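Local coordinates for magnesium and cobalt efflux protein CorC (PDB 3LLB) that probably takes part in magnesium and cobalt ion transport, and is represented here by its transporter-associated domain, at residues I12-T17 with V73-L78; P50-V55 with R64-D69. All coordinates share one frame; numbering follows the deposited sequence.

Contact 1 of 2, residues I12-T17 with V73-L78; sequences IVKALT and VHLLRL
I12-K14 pairs antiparallel with L75-R77, the short strand axes 4.6 Å apart at closest, and V13 and L76 form the hydrogen-bonded pair. V13 N donates a hydrogen bond to L76 O over 2.8 Å, and L76 N donates one back to V13 O at 3.0 Å. Two residues on, A15 N reaches H74 O at 2.9 Å, but from above the carbonyl plane, 51° out of it. Here the strand is already ending. K14 opens a type I turn to T17, and K14 O accepts both T17 N and T17 OG1 from the same face of its plane. The pairing joins two inner strands of the five-stranded antiparallel sheet of the transporter-associated domain. On one face the CD2 branch of L75 meets I12 CG2 and K14 CG, each at 4.0 Å. With chi1 of I12 at -53°, CG2 trans to the backbone N is the branch turned to L75. On the other face V13 CG2 touches L78 CB, and helix 19-26 covers both residues through F22 and F26. A15 CB sits close to V73 O at 3.1 Å and also touches V73 CG1 and L76 CD1. H74 NE2 is hydrogen-bonded to D69. A water bridges L16 N and H74 O.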
ATOM      1  N   ILE A  12       2.441  -6.635   5.866  1.00  6.30           N
ATOM      2  CA  ILE A  12       1.089  -6.059   5.917  1.00  7.30           C
ATOM      3  C   ILE A  12       1.255  -4.557   6.203  1.00  6.97           C
ATOM      4  O   ILE A  12       1.881  -4.185   7.173  1.00  9.06           O
ATOM      5  CB  ILE A  12       0.148  -6.728   6.951  1.00  8.38           C
ATOM      6  CG1 ILE A  12       0.091  -8.236   6.748  1.00  9.21           C
ATOM      7  CG2 ILE A  12      -1.246  -6.137   6.778  1.00  8.06           C
ATOM      8  CD1 ILE A  12      -0.667  -8.964   7.837  1.00  9.11           C
ATOM      9  N   VAL A  13       0.693  -3.698   5.352  1.00  6.64           N
ATOM     10  CA  VAL A  13       0.792  -2.254   5.451  1.00  6.59           C
ATOM     11  C   VAL A  13      -0.575  -1.642   5.594  1.00  6.56           C
ATOM     12  O   VAL A  13      -1.465  -1.907   4.770  1.00  7.88           O
ATOM     13  CB  VAL A  13       1.545  -1.723   4.219  1.00  6.54           C
ATOM     14  CG1 VAL A  13       1.674  -0.235   4.260  1.00  7.29           C
ATOM     15  CG2 VAL A  13       2.953  -2.360   4.099  1.00  7.33           C
ATOM     16  N   LYS A  14      -0.791  -0.821   6.632  1.00  7.00           N
ATOM     17  CA  LYS A  14      -2.064  -0.101   6.769  1.00  7.23           C
ATOM     18  C   LYS A  14      -2.218   0.961   5.667  1.00  7.15           C
ATOM     19  O   LYS A  14      -1.231   1.648   5.300  1.00  6.57           O
ATOM     20  CB  LYS A  14      -2.136   0.547   8.135  1.00  7.66           C
ATOM     21  CG  LYS A  14      -2.373  -0.438   9.302  1.00  9.37           C
ATOM     22  CD  LYS A  14      -2.382   0.332  10.571  1.00  9.91           C
ATOM     23  CE  LYS A  14      -2.675  -0.571  11.730  1.00 14.82           C
ATOM     24  NZ  LYS A  14      -2.502   0.137  13.042  1.00 14.89           N
ATOM     25  N   ALA A  15      -3.433   1.068   5.097  1.00  6.95           N
ATOM     26  CA  ALA A  15      -3.701   2.077   4.082  1.00  6.47           C
ATOM     27  C   ALA A  15      -3.490   3.542   4.560  1.00  7.64           C
ATOM     28  O   ALA A  15      -3.118   4.419   3.811  1.00  8.15           O
ATOM     29  CB  ALA A  15      -5.133   1.814   3.504  1.00  6.68           C
ATOM     30  N   LEU A  16      -3.681   3.786   5.842  1.00  9.52           N
ATOM     31  CA  LEU A  16      -3.485   5.100   6.465  1.00 10.28           C
ATOM     32  C   LEU A  16      -2.021   5.496   6.662  1.00  9.74           C
ATOM     33  O   LEU A  16      -1.743   6.650   7.002  1.00 11.05           O
ATOM     34  CB  LEU A  16      -4.295   5.193   7.815  1.00 11.91           C
ATOM     35  CG  LEU A  16      -4.114   4.077   8.897  1.00 15.11           C
ATOM     36  CD1 LEU A  16      -2.737   4.204   9.599  1.00 17.80           C
ATOM     37  CD2 LEU A  16      -5.274   3.857   9.973  1.00 18.59           C
ATOM     38  N   THR A  17      -1.078   4.562   6.471  1.00  9.14           N
ATOM     39  CA  THR A  17       0.388   4.889   6.453  1.00  8.20           C
ATOM     40  C   THR A  17       0.715   6.082   5.575  1.00  8.68           C
ATOM     41  O   THR A  17       0.466   6.028   4.410  1.00  9.60           O
ATOM     42  CB  THR A  17       1.258   3.702   5.994  1.00  7.62           C
ATOM     43  OG1 THR A  17       0.898   2.574   6.787  1.00  7.08           O
ATOM     44  CG2 THR A  17       2.808   3.979   6.125  1.00  6.00           C
ATOM     45  N   VAL A  73      -9.720   1.341   1.329  1.00  6.99           N
ATOM     46  CA  VAL A  73      -8.775   0.241   1.519  1.00  5.96           C
ATOM     47  C   VAL A  73      -8.337   0.317   2.960  1.00  5.56           C
ATOM     48  O   VAL A  73      -8.160   1.411   3.513  1.00  7.66           O
ATOM     49  CB  VAL A  73      -7.601   0.279   0.597  1.00  5.67           C
ATOM     50  CG1 VAL A  73      -6.603  -0.869   0.810  1.00  8.08           C
ATOM     51  CG2 VAL A  73      -8.069   0.296  -0.844  1.00  7.41           C
ATOM     52  N   HIS A  74      -8.140  -0.826   3.559  1.00  3.83           N
ATOM     53  CA  HIS A  74      -7.619  -0.863   4.919  1.00  4.11           C
ATOM     54  C   HIS A  74      -6.218  -1.481   5.055  1.00  4.37           C
ATOM     55  O   HIS A  74      -5.383  -0.932   5.770  1.00  5.91           O
ATOM     56  CB  HIS A  74      -8.586  -1.585   5.849  1.00  3.94           C
ATOM     57  CG  HIS A  74      -9.825  -0.820   6.174  1.00  6.46           C
ATOM     58  ND1 HIS A  74      -9.813   0.323   6.949  1.00  9.31           N
ATOM     59  CD2 HIS A  74     -11.115  -1.040   5.846  1.00  5.44           C
ATOM     60  CE1 HIS A  74     -11.051   0.761   7.084  1.00 10.59           C
ATOM     61  NE2 HIS A  74     -11.854  -0.049   6.428  1.00  5.43           N
ATOM     62  N   LEU A  75      -5.974  -2.612   4.409  1.00  4.48           N
ATOM     63  CA  LEU A  75      -4.731  -3.344   4.558  1.00  5.89           C
ATOM     64  C   LEU A  75      -4.272  -3.833   3.191  1.00  6.33           C
ATOM     65  O   LEU A  75      -5.088  -4.348   2.387  1.00  8.50           O
ATOM     66  CB  LEU A  75      -4.960  -4.558   5.467  1.00  5.37           C
ATOM     67  CG  LEU A  75      -5.337  -4.351   6.953  1.00  6.31           C
ATOM     68  CD1 LEU A  75      -5.718  -5.657   7.706  1.00  7.78           C
ATOM     69  CD2 LEU A  75      -4.211  -3.601   7.678  1.00  6.06           C
ATOM     70  N   LEU A  76      -2.965  -3.694   2.933  1.00  7.36           N
ATOM     71  CA  LEU A  76      -2.296  -4.114   1.728  1.00  7.24           C
ATOM     72  C   LEU A  76      -1.253  -5.120   2.141  1.00  5.86           C
ATOM     73  O   LEU A  76      -0.656  -4.969   3.192  1.00  8.12           O
ATOM     74  CB  LEU A  76      -1.610  -2.914   1.052  1.00  8.13           C
ATOM     75  CG  LEU A  76      -2.770  -1.997   0.697  1.00  9.79           C
ATOM     76  CD1 LEU A  76      -2.527  -0.636   1.102  1.00 11.77           C
ATOM     77  CD2 LEU A  76      -3.197  -2.243  -0.736  1.00 11.16           C
ATOM     78  N   ARG A  77      -1.022  -6.140   1.337  1.00  6.73           N
ATOM     79  CA  ARG A  77       0.177  -6.937   1.416  1.00  6.09           C
ATOM     80  C   ARG A  77       1.195  -6.420   0.408  1.00  6.28           C
ATOM     81  O   ARG A  77       0.911  -6.328  -0.751  1.00  5.70           O
ATOM     82  CB  ARG A  77      -0.127  -8.378   1.114  1.00  7.81           C
ATOM     83  CG  ARG A  77       1.014  -9.323   1.293  1.00  9.28           C
ATOM     84  CD  ARG A  77       0.540 -10.728   1.510  1.00 14.26           C
ATOM     85  NE  ARG A  77       1.666 -11.662   1.409  1.00 16.81           N
ATOM     86  CZ  ARG A  77       1.742 -12.833   1.999  1.00 16.87           C
ATOM     87  NH1 ARG A  77       0.756 -13.247   2.775  1.00 19.79           N
ATOM     88  NH2 ARG A  77       2.826 -13.579   1.829  1.00 18.31           N
ATOM     89  N   LEU A  78       2.347  -6.059   0.902  1.00  5.74           N
ATOM     90  CA  LEU A  78       3.450  -5.511   0.099  1.00  6.67           C
ATOM     91  C   LEU A  78       4.480  -6.582  -0.185  1.00  7.24           C
ATOM     92  O   LEU A  78       4.939  -7.197   0.742  1.00  9.10           O
ATOM     93  CB  LEU A  78       4.097  -4.385   0.873  1.00  7.41           C
ATOM     94  CG  LEU A  78       5.125  -3.556   0.132  1.00  7.01           C
ATOM     95  CD1 LEU A  78       4.471  -2.533  -0.834  1.00  7.65           C
ATOM     96  CD2 LEU A  78       6.060  -2.850   1.108  1.00  6.87           C
TER
HETATM   97  O   HOH W   1      -5.589   1.868   7.487  1.00 12.47           O

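Contact 2 of 2, residues P50-V55 with R64-D69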
ATOM      1  N   PRO A  50     -10.909  -0.894  -4.796  1.00  8.91           N
ATOM      2  CA  PRO A  50     -10.683  -2.283  -5.074  1.00  9.42           C
ATOM      3  C   PRO A  50     -11.317  -3.180  -4.025  1.00 10.33           C
ATOM      4  O   PRO A  50     -11.625  -2.767  -2.884  1.00 11.32           O
ATOM      5  CB  PRO A  50      -9.159  -2.387  -5.041  1.00  9.12           C
ATOM      6  CG  PRO A  50      -8.778  -1.404  -4.007  1.00  9.46           C
ATOM      7  CD  PRO A  50      -9.720  -0.265  -4.223  1.00  9.26           C
ATOM      8  N   LYS A  51     -11.463  -4.435  -4.419  1.00 12.08           N
ATOM      9  CA  LYS A  51     -11.881  -5.508  -3.545  1.00 11.40           C
ATOM     10  C   LYS A  51     -10.669  -6.274  -3.143  1.00 11.20           C
ATOM     11  O   LYS A  51      -9.588  -6.115  -3.736  1.00  9.77           O
ATOM     12  CB  LYS A  51     -12.855  -6.432  -4.270  1.00 13.82           C
ATOM     13  CG  LYS A  51     -14.236  -5.845  -4.328  1.00 17.44           C
ATOM     14  CD  LYS A  51     -15.146  -6.619  -5.236  1.00 23.21           C
ATOM     15  CE  LYS A  51     -16.658  -6.591  -4.745  1.00 28.10           C
ATOM     16  NZ  LYS A  51     -16.989  -5.587  -3.620  1.00 30.47           N
ATOM     17  N   ARG A  52     -10.806  -7.030  -2.073  1.00 10.94           N
ATOM     18  CA  ARG A  52      -9.809  -7.993  -1.692  1.00 10.35           C
ATOM     19  C   ARG A  52      -9.272  -8.790  -2.890  1.00  9.90           C
ATOM     20  O   ARG A  52     -10.026  -9.232  -3.785  1.00  9.50           O
ATOM     21  CB  ARG A  52     -10.399  -8.950  -0.643  1.00 11.22           C
ATOM     22  CG  ARG A  52      -9.367  -9.863  -0.052  1.00 11.44           C
ATOM     23  CD  ARG A  52      -9.804 -10.534   1.182  1.00 13.24           C
ATOM     24  NE  ARG A  52      -8.635 -10.957   1.936  1.00 17.73           N
ATOM     25  CZ  ARG A  52      -8.033 -12.103   1.739  1.00 16.45           C
ATOM     26  NH1 ARG A  52      -8.470 -12.916   0.818  1.00 20.47           N
ATOM     27  NH2 ARG A  52      -7.005 -12.413   2.416  1.00 15.38           N
ATOM     28  N   ASN A  53      -7.953  -8.937  -2.895  1.00 10.70           N
ATOM     29  CA  ASN A  53      -7.133  -9.708  -3.832  1.00 10.78           C
ATOM     30  C   ASN A  53      -6.848  -9.004  -5.159  1.00 10.08           C
ATOM     31  O   ASN A  53      -6.177  -9.548  -5.996  1.00 11.28           O
ATOM     32  CB  ASN A  53      -7.650 -11.114  -4.025  1.00 11.66           C
ATOM     33  CG  ASN A  53      -7.486 -11.950  -2.813  1.00 14.47           C
ATOM     34  OD1 ASN A  53      -6.570 -11.743  -2.004  1.00 19.52           O
ATOM     35  ND2 ASN A  53      -8.372 -12.902  -2.655  1.00 16.80           N
ATOM     36  N   GLU A  54      -7.377  -7.802  -5.362  1.00  9.21           N
ATOM     37  CA  GLU A  54      -6.898  -6.953  -6.446  1.00  9.64           C
ATOM     38  C   GLU A  54      -5.427  -6.591  -6.166  1.00  9.54           C
ATOM     39  O   GLU A  54      -5.013  -6.427  -5.030  1.00  9.41           O
ATOM     40  CB  GLU A  54      -7.762  -5.699  -6.584  1.00  8.72           C
ATOM     41  CG  GLU A  54      -9.189  -6.029  -7.025  1.00 11.87           C
ATOM     42  CD  GLU A  54      -9.983  -4.851  -7.564  1.00 15.12           C
ATOM     43  OE1 GLU A  54      -9.458  -4.090  -8.408  1.00 16.66           O
ATOM     44  OE2 GLU A  54     -11.177  -4.741  -7.198  1.00 18.49           O
ATOM     45  N   VAL A  55      -4.631  -6.536  -7.226  1.00 10.35           N
ATOM     46  CA  VAL A  55      -3.212  -6.274  -7.131  1.00 11.96           C
ATOM     47  C   VAL A  55      -2.793  -5.132  -8.072  1.00 11.40           C
ATOM     48  O   VAL A  55      -3.303  -5.015  -9.202  1.00 11.37           O
ATOM     49  CB  VAL A  55      -2.417  -7.551  -7.535  1.00 12.24           C
ATOM     50  CG1 VAL A  55      -0.947  -7.262  -7.642  1.00 15.67           C
ATOM     51  CG2 VAL A  55      -2.677  -8.676  -6.557  1.00 14.94           C
ATOM     52  N   ARG A  64      -1.102  -5.926  -2.904  1.00  6.28           N
ATOM     53  CA  ARG A  64      -2.291  -6.787  -2.992  1.00  7.06           C
ATOM     54  C   ARG A  64      -3.262  -6.368  -1.897  1.00  6.42           C
ATOM     55  O   ARG A  64      -2.862  -6.233  -0.694  1.00  8.63           O
ATOM     56  CB  ARG A  64      -1.882  -8.243  -2.849  1.00  6.25           C
ATOM     57  CG  ARG A  64      -3.028  -9.218  -2.700  1.00 10.59           C
ATOM     58  CD  ARG A  64      -2.543 -10.612  -2.398  1.00 15.68           C
ATOM     59  NE  ARG A  64      -3.617 -11.343  -1.722  1.00 20.94           N
ATOM     60  CZ  ARG A  64      -3.471 -12.170  -0.678  1.00 23.05           C
ATOM     61  NH1 ARG A  64      -2.266 -12.416  -0.134  1.00 23.38           N
ATOM     62  NH2 ARG A  64      -4.547 -12.774  -0.173  1.00 25.75           N
ATOM     63  N   VAL A  65      -4.516  -6.104  -2.258  1.00  5.92           N
ATOM     64  CA  VAL A  65      -5.526  -5.717  -1.287  1.00  6.37           C
ATOM     65  C   VAL A  65      -5.900  -6.898  -0.392  1.00  5.09           C
ATOM     66  O   VAL A  65      -6.414  -7.918  -0.866  1.00  8.01           O
ATOM     67  CB  VAL A  65      -6.807  -5.073  -1.960  1.00  5.67           C
ATOM     68  CG1 VAL A  65      -7.777  -4.648  -0.898  1.00  6.04           C
ATOM     69  CG2 VAL A  65      -6.379  -3.911  -2.833  1.00  7.04           C
ATOM     70  N   LEU A  66      -5.614  -6.791   0.895  1.00  5.62           N
ATOM     71  CA  LEU A  66      -6.068  -7.810   1.879  1.00  5.40           C
ATOM     72  C   LEU A  66      -7.394  -7.494   2.507  1.00  5.49           C
ATOM     73  O   LEU A  66      -8.164  -8.394   2.836  1.00  6.35           O
ATOM     74  CB  LEU A  66      -5.020  -7.981   2.959  1.00  5.92           C
ATOM     75  CG  LEU A  66      -3.654  -8.531   2.607  1.00  6.97           C
ATOM     76  CD1 LEU A  66      -2.795  -8.408   3.831  1.00  9.99           C
ATOM     77  CD2 LEU A  66      -3.757  -9.965   2.110  1.00  9.59           C
ATOM     78  N   ASN A  67      -7.680  -6.209   2.682  1.00  6.63           N
ATOM     79  CA  ASN A  67      -8.912  -5.765   3.336  1.00  5.40           C
ATOM     80  C   ASN A  67      -9.338  -4.416   2.824  1.00  5.92           C
ATOM     81  O   ASN A  67      -8.532  -3.454   2.738  1.00  6.59           O
ATOM     82  CB  ASN A  67      -8.725  -5.711   4.883  1.00  5.74           C
ATOM     83  CG  ASN A  67      -9.997  -5.386   5.597  1.00  5.58           C
ATOM     84  OD1 ASN A  67     -10.556  -4.298   5.384  1.00  5.95           O
ATOM     85  ND2 ASN A  67     -10.499  -6.325   6.450  1.00  3.21           N
ATOM     86  N   ALA A  68     -10.568  -4.338   2.359  1.00  5.00           N
ATOM     87  CA  ALA A  68     -11.185  -3.052   2.047  1.00  4.78           C
ATOM     88  C   ALA A  68     -12.627  -3.170   2.452  1.00  5.57           C
ATOM     89  O   ALA A  68     -13.224  -4.270   2.390  1.00  7.05           O
ATOM     90  CB  ALA A  68     -11.085  -2.731   0.534  1.00  5.05           C
ATOM     91  N   ASP A  69     -13.246  -2.049   2.803  1.00  5.90           N
ATOM     92  CA  ASP A  69     -14.689  -2.027   2.991  1.00  5.93           C
ATOM     93  C   ASP A  69     -15.405  -1.265   1.849  1.00  5.83           C
ATOM     94  O   ASP A  69     -14.886  -1.160   0.774  1.00  6.81           O
ATOM     95  CB  ASP A  69     -15.002  -1.510   4.372  1.00  5.00           C
ATOM     96  CG  ASP A  69     -14.659  -0.072   4.580  1.00  7.42           C
ATOM     97  OD1 ASP A  69     -14.496   0.701   3.583  1.00  8.78           O
ATOM     98  OD2 ASP A  69     -14.562   0.316   5.781  1.00  8.75           O
TER
HETATM   99  O   HOH W   2     -14.108  -2.714  -1.421  1.00  8.01           O
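V65 is held by the type II turn K51-E54, which leads into the edge strand of the antiparallel sheet. There V55 and R64, a non-hydrogen-bonded antiparallel pair, begin the hairpin of strands 55-58 and 61-68. N53 N bonds to V65 O at 2.7 Å, and V65 N bonds to E54 O at 2.8 Å, nearly straight at 172°. The V65 side chain packs against the turn and P50. Its CG2 lies 3.7 Å from P50 CG, and its CB and CG1 lie against K51 O. F46 of helix 38-46 touches both V65 and E54, so this is the tight, inward part.

The outer part is polar and more exposed. The R52 chain runs extended, with CG anti to the backbone N (chi1 -172°), and this carries NE to L66 O at 2.8 Å in a bent bond. R52 NH2 comes 3.6 Å from R64 NH2, with the two guanidinium planes 80° apart. These like charges would be expected to repel. R64 NE and NH2 both hydrogen-bond to N53 OD1, at 3.0 and 2.9 Å, and that oxygen lies in the guanidinium plane, while L66 CD2 sits over the centre of one guanidinium face.

Both contacts belong to one antiparallel sheet, and strands 61-68 and 73-80 are neighbours in it. The centre of contact 1 lies about 5 Å from the centre of the chain, that of contact 2 about 10 Å out, at the surface. Contact 1 relies on backbone pairing and apolar branches, with helices covering the V13 and L76 side. Contact 2 joins a loop to a strand and adds arginine and asparagine bonds on its exposed side. The two strands carry classic bulges, L66-N67 across from L75 and H74-L75 across from N67. They are joined by probable hydrogen bonds from R77 N to R64 O and from H74 N to N67 O. V73 CG2 also packs on P50 CG.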